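Local coordinates for putative acetyltransferase (Nocardia farcinica, PDB 3D9W), which probably transfers acetyl groups from acetyl-coenzyme A to arylamines, as arylamine N-acetyltransferases do, at residues Val262-Glu265 with Ile269-Pro272; Arg60-Asp65 with Cys82-Gly87. One frame throughout, in Å; residues are numbered along the deposited sequence.

Contact 1. Residues Val262-Glu265 with Ile269-Pro272; sequences VINE and IELP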
ATOM      1  N   VAL A 262     -14.248 -14.966   6.381  1.00 20.90           N
ATOM      2  CA  VAL A 262     -13.090 -14.216   6.858  1.00 20.65           C
ATOM      3  C   VAL A 262     -12.820 -13.026   5.951  1.00 21.03           C
ATOM      4  O   VAL A 262     -12.523 -11.934   6.421  1.00 21.14           O
ATOM      5  CB  VAL A 262     -11.831 -15.107   6.902  1.00 19.61           C
ATOM      6  CG1 VAL A 262     -10.586 -14.257   7.023  1.00 18.34           C
ATOM      7  CG2 VAL A 262     -11.921 -16.064   8.077  1.00 20.60           C
ATOM      8  N   ILE A 263     -12.947 -13.254   4.648  1.00 20.73           N
ATOM      9  CA  ILE A 263     -12.707 -12.236   3.645  1.00 21.57           C
ATOM     10  C   ILE A 263     -13.733 -11.106   3.667  1.00 22.89           C
ATOM     11  O   ILE A 263     -13.414  -9.971   3.322  1.00 24.18           O
ATOM     12  CB  ILE A 263     -12.653 -12.884   2.257  1.00 21.15           C
ATOM     13  CG1 ILE A 263     -11.415 -13.779   2.172  1.00 21.14           C
ATOM     14  CG2 ILE A 263     -12.611 -11.821   1.166  1.00 22.02           C
ATOM     15  CD1 ILE A 263     -11.363 -14.612   0.917  1.00 20.76           C
ATOM     16  N   ASN A 264     -14.960 -11.413   4.075  1.00 22.49           N
ATOM     17  CA  ASN A 264     -16.015 -10.407   4.151  1.00 21.53           C
ATOM     18  C   ASN A 264     -15.950  -9.611   5.458  1.00 22.01           C
ATOM     19  O   ASN A 264     -15.977  -8.373   5.452  1.00 22.58           O
ATOM     20  CB  ASN A 264     -17.388 -11.072   4.039  1.00 20.13           C
ATOM     21  CG  ASN A 264     -18.511 -10.188   4.564  1.00 20.47           C
ATOM     22  OD1 ASN A 264     -18.773  -9.115   4.036  1.00 20.90           O
ATOM     23  ND2 ASN A 264     -19.175 -10.642   5.614  1.00 20.64           N
ATOM     24  N   GLU A 265     -15.855 -10.326   6.575  1.00 20.07           N
ATOM     25  CA  GLU A 265     -15.814  -9.685   7.877  1.00 20.17           C
ATOM     26  C   GLU A 265     -14.479  -9.043   8.206  1.00 20.07           C
ATOM     27  O   GLU A 265     -14.430  -7.904   8.672  1.00 21.00           O
ATOM     28  CB  GLU A 265     -16.158 -10.694   8.967  1.00 21.54           C
ATOM     29  CG  GLU A 265     -17.340 -11.588   8.646  1.00 23.91           C
ATOM     30  CD  GLU A 265     -17.816 -12.374   9.848  1.00 23.64           C
ATOM     31  OE1 GLU A 265     -16.977 -12.955  10.562  1.00 25.42           O
ATOM     32  OE2 GLU A 265     -19.036 -12.415  10.076  1.00 25.33           O
ATOM     33  N   ILE A 269     -14.027  -7.332   1.834  1.00 19.41           N
ATOM     34  CA  ILE A 269     -13.932  -7.640   0.429  1.00 20.96           C
ATOM     35  C   ILE A 269     -15.143  -8.500   0.092  1.00 22.76           C
ATOM     36  O   ILE A 269     -15.435  -9.462   0.798  1.00 23.52           O
ATOM     37  CB  ILE A 269     -12.624  -8.398   0.142  1.00 21.07           C
ATOM     38  CG1 ILE A 269     -11.450  -7.441   0.332  1.00 18.93           C
ATOM     39  CG2 ILE A 269     -12.650  -9.015  -1.255  1.00 22.12           C
ATOM     40  CD1 ILE A 269     -10.101  -8.065   0.120  1.00 19.98           C
ATOM     41  N   GLU A 270     -15.849  -8.129  -0.975  1.00 24.81           N
ATOM     42  CA  GLU A 270     -17.045  -8.839  -1.441  1.00 26.89           C
ATOM     43  C   GLU A 270     -16.826  -9.301  -2.886  1.00 26.99           C
ATOM     44  O   GLU A 270     -16.497  -8.499  -3.760  1.00 26.44           O
ATOM     45  CB  GLU A 270     -18.259  -7.904  -1.377  1.00 29.56           C
ATOM     46  CG  GLU A 270     -19.578  -8.591  -1.082  1.00 31.92           C
ATOM     47  CD  GLU A 270     -20.379  -7.859  -0.012  1.00 33.68           C
ATOM     48  OE1 GLU A 270     -19.775  -7.421   1.003  1.00 32.90           O
ATOM     49  OE2 GLU A 270     -21.613  -7.735  -0.180  1.00 34.58           O
ATOM     50  N   LEU A 271     -17.022 -10.590  -3.131  1.00 27.65           N
ATOM     51  CA  LEU A 271     -16.824 -11.153  -4.455  1.00 28.03           C
ATOM     52  C   LEU A 271     -18.037 -11.923  -4.928  1.00 30.34           C
ATOM     53  O   LEU A 271     -18.818 -12.426  -4.128  1.00 31.51           O
ATOM     54  CB  LEU A 271     -15.662 -12.128  -4.438  1.00 27.70           C
ATOM     55  CG  LEU A 271     -14.340 -11.724  -3.826  1.00 29.20           C
ATOM     56  CD1 LEU A 271     -13.333 -12.873  -3.966  1.00 28.62           C
ATOM     57  CD2 LEU A 271     -13.837 -10.468  -4.519  1.00 29.80           C
ATOM     58  N   PRO A 272     -18.209 -12.038  -6.248  1.00 32.03           N
ATOM     59  CA  PRO A 272     -19.366 -12.791  -6.735  1.00 32.79           C
ATOM     60  C   PRO A 272     -19.104 -14.256  -6.377  1.00 34.08           C
ATOM     61  O   PRO A 272     -17.974 -14.636  -6.048  1.00 34.29           O
ATOM     62  CB  PRO A 272     -19.324 -12.563  -8.243  1.00 33.73           C
ATOM     63  CG  PRO A 272     -18.641 -11.224  -8.381  1.00 33.26           C
ATOM     64  CD  PRO A 272     -17.539 -11.319  -7.344  1.00 32.98           C
TER
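Ile-263 lays its CG2 methyl over the beta-branch of Ile-269, 3.6 Å from Ile-269 CB, and the two side chains cross obliquely. Its chi1 of -67° sets this methyl trans to the backbone nitrogen and CG1 beside that nitrogen, so that the methyl and not the ethyl arm faces Ile-269. The CG2 methyls of Ile-263 and Ile-269 are 3.7 Å apart. Beside this apolar overlap, Ile-269 N donates to Ile-263 O at 3.1 Å, with an angle of 159° at the hydrogen. The bond ties the returning chain, six residues on, to the last turn of helix 259-265. Asn-264 CA adds a CH···O contact to Ile-269 O at 3.5 Å. On the more open side, Asn-264 and Glu-270 run side by side, with amide and carboxylate planes 78° apart. Asn-264 OD1 and Glu-270 OE1 form no bond with each other; OE1 instead makes a salt bridge with Arg-77 NE. The turn links helix 259-265 to helix 273-280, for which Pro-272 takes the N-cap position. Both isoleucines pack on Leu-224 of strand 223-227, and Ile-269 also meets Leu-54 of helix 54-57.

Contact 2. Residues Arg60-Asp65 with Cys82-Gly87; sequences RPVRLD and CYENAG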
ATOM      1  N   ARG A  60      -7.118 -12.477 -13.810  1.00 23.21           N
ATOM      2  CA  ARG A  60      -7.523 -11.244 -14.448  1.00 23.96           C
ATOM      3  C   ARG A  60      -6.460 -10.149 -14.317  1.00 25.58           C
ATOM      4  O   ARG A  60      -5.574 -10.207 -13.463  1.00 24.69           O
ATOM      5  CB  ARG A  60      -8.865 -10.782 -13.871  1.00 22.31           C
ATOM      6  CG  ARG A  60      -9.949 -11.840 -13.999  1.00 20.35           C
ATOM      7  CD  ARG A  60     -11.344 -11.286 -13.770  1.00 20.24           C
ATOM      8  NE  ARG A  60     -11.652 -10.999 -12.370  1.00 22.40           N
ATOM      9  CZ  ARG A  60     -12.429 -11.757 -11.602  1.00 22.12           C
ATOM     10  NH1 ARG A  60     -12.978 -12.864 -12.086  1.00 20.42           N
ATOM     11  NH2 ARG A  60     -12.683 -11.389 -10.355  1.00 21.21           N
ATOM     12  N   PRO A  61      -6.529  -9.144 -15.195  1.00 27.12           N
ATOM     13  CA  PRO A  61      -5.598  -8.016 -15.219  1.00 28.05           C
ATOM     14  C   PRO A  61      -5.881  -6.975 -14.139  1.00 28.46           C
ATOM     15  O   PRO A  61      -7.007  -6.861 -13.656  1.00 28.91           O
ATOM     16  CB  PRO A  61      -5.799  -7.450 -16.617  1.00 27.55           C
ATOM     17  CG  PRO A  61      -7.273  -7.632 -16.811  1.00 28.55           C
ATOM     18  CD  PRO A  61      -7.480  -9.057 -16.319  1.00 27.90           C
ATOM     19  N   VAL A  62      -4.849  -6.220 -13.777  1.00 28.12           N
ATOM     20  CA  VAL A  62      -4.967  -5.176 -12.769  1.00 28.17           C
ATOM     21  C   VAL A  62      -4.731  -3.857 -13.477  1.00 27.67           C
ATOM     22  O   VAL A  62      -3.614  -3.578 -13.887  1.00 28.29           O
ATOM     23  CB  VAL A  62      -3.892  -5.313 -11.672  1.00 29.24           C
ATOM     24  CG1 VAL A  62      -4.169  -4.318 -10.562  1.00 29.64           C
ATOM     25  CG2 VAL A  62      -3.854  -6.746 -11.132  1.00 29.79           C
ATOM     26  N   ARG A  63      -5.768  -3.043 -13.626  1.00 27.96           N
ATOM     27  CA  ARG A  63      -5.591  -1.770 -14.310  1.00 29.43           C
ATOM     28  C   ARG A  63      -5.396  -0.586 -13.360  1.00 28.57           C
ATOM     29  O   ARG A  63      -6.029  -0.510 -12.301  1.00 27.59           O
ATOM     30  CB  ARG A  63      -6.762  -1.530 -15.273  1.00 31.59           C
ATOM     31  CG  ARG A  63      -6.786  -2.523 -16.443  1.00 34.10           C
ATOM     32  CD  ARG A  63      -7.898  -2.226 -17.445  1.00 37.86           C
ATOM     33  NE  ARG A  63      -7.869  -3.141 -18.590  1.00 40.37           N
ATOM     34  CZ  ARG A  63      -8.231  -4.425 -18.549  1.00 41.54           C
ATOM     35  NH1 ARG A  63      -8.665  -4.972 -17.420  1.00 40.56           N
ATOM     36  NH2 ARG A  63      -8.144  -5.174 -19.647  1.00 42.12           N
ATOM     37  N   LEU A  64      -4.511   0.332 -13.751  1.00 26.98           N
ATOM     38  CA  LEU A  64      -4.206   1.495 -12.931  1.00 25.02           C
ATOM     39  C   LEU A  64      -4.846   2.814 -13.357  1.00 24.49           C
ATOM     40  O   LEU A  64      -4.504   3.866 -12.814  1.00 24.68           O
ATOM     41  CB  LEU A  64      -2.691   1.664 -12.819  1.00 22.91           C
ATOM     42  CG  LEU A  64      -1.980   0.441 -12.229  1.00 22.87           C
ATOM     43  CD1 LEU A  64      -0.485   0.638 -12.316  1.00 18.56           C
ATOM     44  CD2 LEU A  64      -2.424   0.208 -10.785  1.00 19.78           C
ATOM     45  N   ASP A  65      -5.760   2.780 -14.324  1.00 23.10           N
ATOM     46  CA  ASP A  65      -6.427   4.016 -14.716  1.00 22.02           C
ATOM     47  C   ASP A  65      -7.369   4.358 -13.582  1.00 22.31           C
ATOM     48  O   ASP A  65      -7.887   3.471 -12.918  1.00 21.57           O
ATOM     49  CB  ASP A  65      -7.225   3.853 -16.014  1.00 22.82           C
ATOM     50  CG  ASP A  65      -8.179   2.667 -15.985  1.00 24.31           C
ATOM     51  OD1 ASP A  65      -7.741   1.545 -16.342  1.00 24.31           O
ATOM     52  OD2 ASP A  65      -9.364   2.858 -15.612  1.00 21.00           O
ATOM     53  N   CYS A  82      -0.142  -2.110  -3.606  1.00 27.76           N
ATOM     54  CA  CYS A  82       0.617  -0.865  -3.682  1.00 27.98           C
ATOM     55  C   CYS A  82       0.296   0.105  -4.827  1.00 26.60           C
ATOM     56  O   CYS A  82      -0.121   1.236  -4.584  1.00 25.98           O
ATOM     57  CB  CYS A  82       2.115  -1.171  -3.676  1.00 31.45           C
ATOM     58  SG  CYS A  82       2.751  -2.004  -5.160  1.00 37.65           S
ATOM     59  N   TYR A  83       0.487  -0.321  -6.069  1.00 25.54           N
ATOM     60  CA  TYR A  83       0.227   0.551  -7.212  1.00 24.14           C
ATOM     61  C   TYR A  83      -1.205   1.085  -7.267  1.00 23.04           C
ATOM     62  O   TYR A  83      -1.429   2.273  -7.474  1.00 22.35           O
ATOM     63  CB  TYR A  83       0.554  -0.185  -8.513  1.00 25.05           C
ATOM     64  CG  TYR A  83       2.028  -0.501  -8.706  1.00 24.98           C
ATOM     65  CD1 TYR A  83       2.952   0.512  -8.947  1.00 25.57           C
ATOM     66  CD2 TYR A  83       2.494  -1.815  -8.648  1.00 25.33           C
ATOM     67  CE1 TYR A  83       4.304   0.229  -9.126  1.00 26.13           C
ATOM     68  CE2 TYR A  83       3.843  -2.111  -8.824  1.00 25.91           C
ATOM     69  CZ  TYR A  83       4.740  -1.081  -9.064  1.00 26.60           C
ATOM     70  OH  TYR A  83       6.071  -1.355  -9.249  1.00 26.52           O
ATOM     71  N   GLU A  84      -2.174   0.201  -7.091  1.00 21.96           N
ATOM     72  CA  GLU A  84      -3.567   0.605  -7.125  1.00 22.48           C
ATOM     73  C   GLU A  84      -3.811   1.659  -6.055  1.00 21.98           C
ATOM     74  O   GLU A  84      -4.398   2.708  -6.312  1.00 21.66           O
ATOM     75  CB  GLU A  84      -4.464  -0.611  -6.880  1.00 22.39           C
ATOM     76  CG  GLU A  84      -4.388  -1.673  -7.964  1.00 22.80           C
ATOM     77  CD  GLU A  84      -5.017  -2.990  -7.543  1.00 24.48           C
ATOM     78  OE1 GLU A  84      -4.425  -3.687  -6.697  1.00 25.08           O
ATOM     79  OE2 GLU A  84      -6.103  -3.332  -8.055  1.00 26.22           O
ATOM     80  N   ASN A  85      -3.343   1.370  -4.849  1.00 22.50           N
ATOM     81  CA  ASN A  85      -3.504   2.278  -3.726  1.00 21.71           C
ATOM     82  C   ASN A  85      -2.784   3.606  -3.903  1.00 22.43           C
ATOM     83  O   ASN A  85      -3.374   4.665  -3.705  1.00 23.95           O
ATOM     84  CB  ASN A  85      -3.025   1.607  -2.442  1.00 20.49           C
ATOM     85  CG  ASN A  85      -4.158   1.037  -1.631  1.00 20.86           C
ATOM     86  OD1 ASN A  85      -5.075   1.751  -1.249  1.00 21.46           O
ATOM     87  ND2 ASN A  85      -4.101  -0.250  -1.356  1.00 21.04           N
ATOM     88  N   ALA A  86      -1.511   3.557  -4.274  1.00 21.79           N
ATOM     89  CA  ALA A  86      -0.743   4.781  -4.448  1.00 20.91           C
ATOM     90  C   ALA A  86      -1.279   5.638  -5.589  1.00 20.82           C
ATOM     91  O   ALA A  86      -1.312   6.867  -5.491  1.00 20.64           O
ATOM     92  CB  ALA A  86       0.730   4.444  -4.680  1.00 21.95           C
ATOM     93  N   GLY A  87      -1.704   4.980  -6.664  1.00 20.60           N
ATOM     94  CA  GLY A  87      -2.226   5.692  -7.819  1.00 20.25           C
ATOM     95  C   GLY A  87      -3.438   6.541  -7.500  1.00 20.35           C
ATOM     96  O   GLY A  87      -3.598   7.660  -8.002  1.00 19.47           O
TER
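The opening turn of helix 82-95, which starts at Cys-82 in an RGGYC sequence resembling that around the nucleophilic cysteine of arylamine N-acetyltransferases, is met by Val-62 and Leu-64 of the loop before helix 66-73. Cys-82, probably that nucleophile, does not itself touch the loop; the next two residues, Tyr-83 and Glu-84, carry the contact. Leu-64 pushes its CD2 methyl into the notch between their side chains, 3.8 Å from Tyr-83 CB and 3.9 Å from Glu-84 CG. The same CD2 also rests on the helix backbone, 3.7 Å from Glu-84 N. The aliphatic stem of Glu-84 crosses Val-62 at about a right angle, its CG 3.7 Å from Val-62 CG1. With chi1 at -173°, Val-62 holds this CG1 methyl opposite its own nitrogen and in apolar contact with the carboxylate carbon, Glu-84 CD, at 3.4 Å. The apolar cover thus lies on a buried acid whose oxygens are satisfied elsewhere: Glu-84 OE1 accepts from Tyr-81 N, and OE2 makes a salt bridge with Lys-72 of helix 66-73. The Tyr-83 ring leads away from the loop and meets Phe-203 edge-to-face. Helix 200-212 borders the contact, with Asn-207 touching Leu-64 and its ND2 donating a hydrogen bond to Val-62 O, while Tyr-83 also packs on Thr-118 and Ala-120 of strand 117-125.

Contacts 1 and 2 have centres 19 Å apart and do not touch, though their nearest atoms are only about 6 Å from each other. Two links bridge the interval. Arg-60, at the start of the loop but not itself in contact 2, forms a salt bridge with Asp-275 of helix 273-280, which directly follows residues 269-272. Just upstream of helix 82-95, Arg-77 holds Glu-270, and Arg-78 is touched by Ile-269 and Leu-271. The family uses a Cys-His-Asp triad, whose first two members are probably Cys-82 and His-119, in mutual contact; contact 2 therefore lies near the probable active site. Contact 1 is more remote, with Ile-269 CD1 15.2 Å from Cys-82 SG.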